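Local coordinates for hypothetical protein PA3499 (PDB 2IG8), which is of unknown function but belongs to the YjgF-like clan of small trimeric alpha/beta proteins, at residues A49-A53 / H54-L58; G72-V75 / G76-Y79. All coordinates share one frame; numbering follows the deposited sequence.

Contact 1. Residues A49-A53 / H54-L58; sequences AALDA and HAQAL
D52 reaches into the first turn of helix 53-70 as its N-cap, and L51 just before it is tied to the same turn by Q56. H54, the first residue past the junction, meets the cap lightly: its CB lies 3.7 Å from D52 OD1. Its CG is anti to its own backbone N (chi1 -180°), and the ring runs off toward helix 91-101, where NE2 is hydrogen-bonded to E100. At A55 comes the capping bond proper. A55 N, which has no earlier turn of helix to bind to, donates to D52 OD1 at 2.9 Å and 168°, meeting the oxygen nearly along its C-O axis. With chi1 at 66°, D52 CG stands between its backbone N and carbonyl carbon, and this is what swings the carboxylate back over the helix start. The positive end of the helix and the carboxylate probably favour each other. A55 CB also has apolar company, 4.1 Å from L51 CB. Q56 grips the lead-in twice. Its backbone N makes the first i to i+4 bond of the helix, 2.8 Å to D52 O, while its side chain, extended beyond CG, carries NE2 back to L51 O. Farther out, Q56 OE1 accepts from L125 N and NE2 also donates to E123 O, so the amide joins helix start and a distant loop. A57 continues the helical pattern: its N lies 2.8 Å from A53 O, and its CB comes within 3.3 Å of the same oxygen.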
# COMPACT_ATOMS: atom_id res chain seq x y z
N ALA B 49 20.61 -16.34 -18.64
CA ALA B 49 19.66 -17.20 -17.95
C ALA B 49 18.72 -16.34 -17.09
O ALA B 49 18.49 -16.64 -15.92
CB ALA B 49 20.42 -18.23 -17.06
N ALA B 50 18.18 -15.28 -17.69
CA ALA B 50 17.29 -14.33 -16.99
C ALA B 50 16.19 -15.08 -16.26
O ALA B 50 15.68 -16.07 -16.77
CB ALA B 50 16.67 -13.33 -17.98
N LEU B 51 15.89 -14.64 -15.04
CA LEU B 51 14.84 -15.26 -14.22
C LEU B 51 13.49 -14.78 -14.66
O LEU B 51 13.23 -13.56 -14.74
CB LEU B 51 15.02 -14.91 -12.76
CG LEU B 51 16.35 -15.33 -12.12
CD1 LEU B 51 16.36 -14.90 -10.64
CD2 LEU B 51 16.57 -16.85 -12.24
N ASP B 52 12.60 -15.75 -14.89
CA ASP B 52 11.21 -15.43 -15.22
C ASP B 52 10.43 -15.00 -13.98
O ASP B 52 10.98 -14.97 -12.86
CB ASP B 52 10.53 -16.60 -15.97
CG ASP B 52 10.37 -17.90 -15.14
OD1 ASP B 52 10.47 -17.89 -13.88
OD2 ASP B 52 10.17 -18.97 -15.81
N ALA B 53 9.15 -14.68 -14.16
CA ALA B 53 8.36 -14.07 -13.08
C ALA B 53 8.18 -15.00 -11.89
O ALA B 53 8.25 -14.57 -10.74
CB ALA B 53 6.99 -13.61 -13.60
N HIS B 54 7.94 -16.29 -12.17
CA HIS B 54 7.79 -17.29 -11.15
C HIS B 54 9.09 -17.41 -10.33
O HIS B 54 9.05 -17.39 -9.11
CB HIS B 54 7.46 -18.61 -11.81
CG HIS B 54 7.28 -19.77 -10.88
ND1 HIS B 54 6.93 -21.01 -11.34
CD2 HIS B 54 7.29 -19.86 -9.53
CE1 HIS B 54 6.81 -21.84 -10.31
NE2 HIS B 54 7.06 -21.17 -9.21
N ALA B 55 10.23 -17.54 -11.01
CA ALA B 55 11.52 -17.62 -10.32
C ALA B 55 11.81 -16.34 -9.50
O ALA B 55 12.26 -16.43 -8.32
CB ALA B 55 12.68 -17.96 -11.31
N GLN B 56 11.55 -15.18 -10.08
CA GLN B 56 11.75 -13.93 -9.38
C GLN B 56 10.85 -13.86 -8.13
O GLN B 56 11.31 -13.44 -7.07
CB GLN B 56 11.53 -12.72 -10.27
CG GLN B 56 12.62 -12.51 -11.36
CD GLN B 56 12.62 -11.14 -11.99
OE1 GLN B 56 12.26 -10.15 -11.35
NE2 GLN B 56 13.10 -11.07 -13.26
N ALA B 57 9.59 -14.23 -8.27
CA ALA B 57 8.66 -14.12 -7.14
C ALA B 57 9.13 -15.02 -5.99
O ALA B 57 9.09 -14.63 -4.83
CB ALA B 57 7.24 -14.44 -7.55
N LEU B 58 9.65 -16.19 -6.31
CA LEU B 58 10.20 -17.08 -5.28
C LEU B 58 11.45 -16.53 -4.58
O LEU B 58 11.62 -16.71 -3.36
CB LEU B 58 10.50 -18.46 -5.87
CG LEU B 58 9.33 -19.41 -6.17
CD1 LEU B 58 9.83 -20.66 -6.87
CD2 LEU B 58 8.56 -19.74 -4.90

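Contact 2. Residues G72-V75 / G76-Y79; sequences GGHV and GNLY
H74 leans forward over the turn that follows it, its CD2 side against G76, and the N77 amide end lies over one face of the imidazole, toward its rim. The turn is a short 3-10 segment leading from helix 53-70 into strand 78-85, and two successive i to i+3 bonds form it: N77 N to H74 O at 3.0 Å and L78 N to V75 O at 3.2 Å. In both, the donor stands above the carbonyl plane. With chi1 at 63° the H74 ring is carried in over the main chain, bringing CD2 within 3.1 Å of G76 N. G76 presents only backbone to the ring. The side chains of H74 and N77 cross at about a right angle, their flat ends turned 46° from each other. V75 holds CG2 3.4 Å from G76 N. L78 turns back along the chain, with CG anti to its own carbonyl carbon (chi1 -68°), and its CD1 comes 3.6 Å from V75 O. That oxygen is gripped twice, by L78 N and by a water that donates to it at 2.6 Å and also to L78 O, bridging the turn to the strand's first residue. Around this turn, V75 rests on K65 of helix 53-70 and F101 of helix 91-101, while the buried L78 touches V64 and L68 of helix 53-70 and A130 and A132 of strand 126-133.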
# COMPACT_ATOMS: atom_id res chain seq x y z
N GLY B 72 12.90 -13.51 14.25
CA GLY B 72 12.39 -14.63 15.04
C GLY B 72 11.00 -15.10 14.62
O GLY B 72 10.33 -15.78 15.39
N GLY B 73 10.57 -14.74 13.42
CA GLY B 73 9.27 -15.14 12.90
C GLY B 73 9.34 -16.25 11.87
O GLY B 73 10.33 -16.97 11.77
N HIS B 74 8.26 -16.40 11.10
CA HIS B 74 8.12 -17.44 10.10
C HIS B 74 7.03 -17.01 9.10
O HIS B 74 6.36 -16.00 9.31
CB HIS B 74 7.78 -18.77 10.78
CG HIS B 74 6.46 -18.77 11.49
ND1 HIS B 74 6.33 -18.47 12.83
CD2 HIS B 74 5.21 -19.02 11.05
CE1 HIS B 74 5.06 -18.55 13.18
NE2 HIS B 74 4.36 -18.87 12.11
N VAL B 75 6.83 -17.78 8.04
CA VAL B 75 5.98 -17.33 6.93
C VAL B 75 4.49 -17.22 7.29
O VAL B 75 3.76 -16.48 6.67
CB VAL B 75 6.17 -18.16 5.64
CG1 VAL B 75 7.66 -18.12 5.17
CG2 VAL B 75 5.69 -19.55 5.81
N GLY B 76 4.08 -17.97 8.31
CA GLY B 76 2.74 -17.85 8.87
C GLY B 76 2.39 -16.49 9.43
O GLY B 76 1.21 -16.19 9.66
N ASN B 77 3.41 -15.67 9.70
CA ASN B 77 3.24 -14.31 10.21
C ASN B 77 2.74 -13.31 9.16
O ASN B 77 2.24 -12.25 9.51
CB ASN B 77 4.57 -13.77 10.75
CG ASN B 77 5.07 -14.51 11.98
OD1 ASN B 77 4.30 -15.12 12.75
ND2 ASN B 77 6.36 -14.43 12.19
N LEU B 78 2.89 -13.65 7.88
CA LEU B 78 2.48 -12.79 6.77
C LEU B 78 0.96 -12.74 6.68
O LEU B 78 0.31 -13.79 6.71
CB LEU B 78 3.05 -13.33 5.45
CG LEU B 78 4.57 -13.24 5.30
CD1 LEU B 78 5.10 -14.15 4.22
CD2 LEU B 78 4.96 -11.78 5.03
N TYR B 79 0.40 -11.53 6.61
CA TYR B 79 -1.05 -11.37 6.44
C TYR B 79 -1.44 -10.56 5.20
O TYR B 79 -2.60 -10.56 4.83
CB TYR B 79 -1.68 -10.76 7.71
CG TYR B 79 -1.24 -9.37 8.06
CD1 TYR B 79 -1.84 -8.26 7.48
CD2 TYR B 79 -0.21 -9.15 8.97
CE1 TYR B 79 -1.44 -6.97 7.81
CE2 TYR B 79 0.22 -7.85 9.28
CZ TYR B 79 -0.41 -6.78 8.70
OH TYR B 79 -0.03 -5.49 9.02
O HOH W 1 1.17 -16.49 6.12

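Overall arrangement
Contacts 1 and 2 bracket helix 53-70: residues 49-58 lead into it and form its first turn, and residues 72-79 follow its end, where G72 closes a Schellman motif before the chain turns into strand 78-85. Their centres lie about 23 Å apart, on opposite sides of the chain's centre, and their nearest atoms are about 10 Å apart, so neither touches the other. Helix 91-101 is a common neighbour, packing on A53, H54 and A57 of contact 1 and, through F101, on V75 and L78 of contact 2. Contact 2 alone reaches the trimer interface, where Y79 packs on V31 of the second subunit; no other subunit touches contact 1.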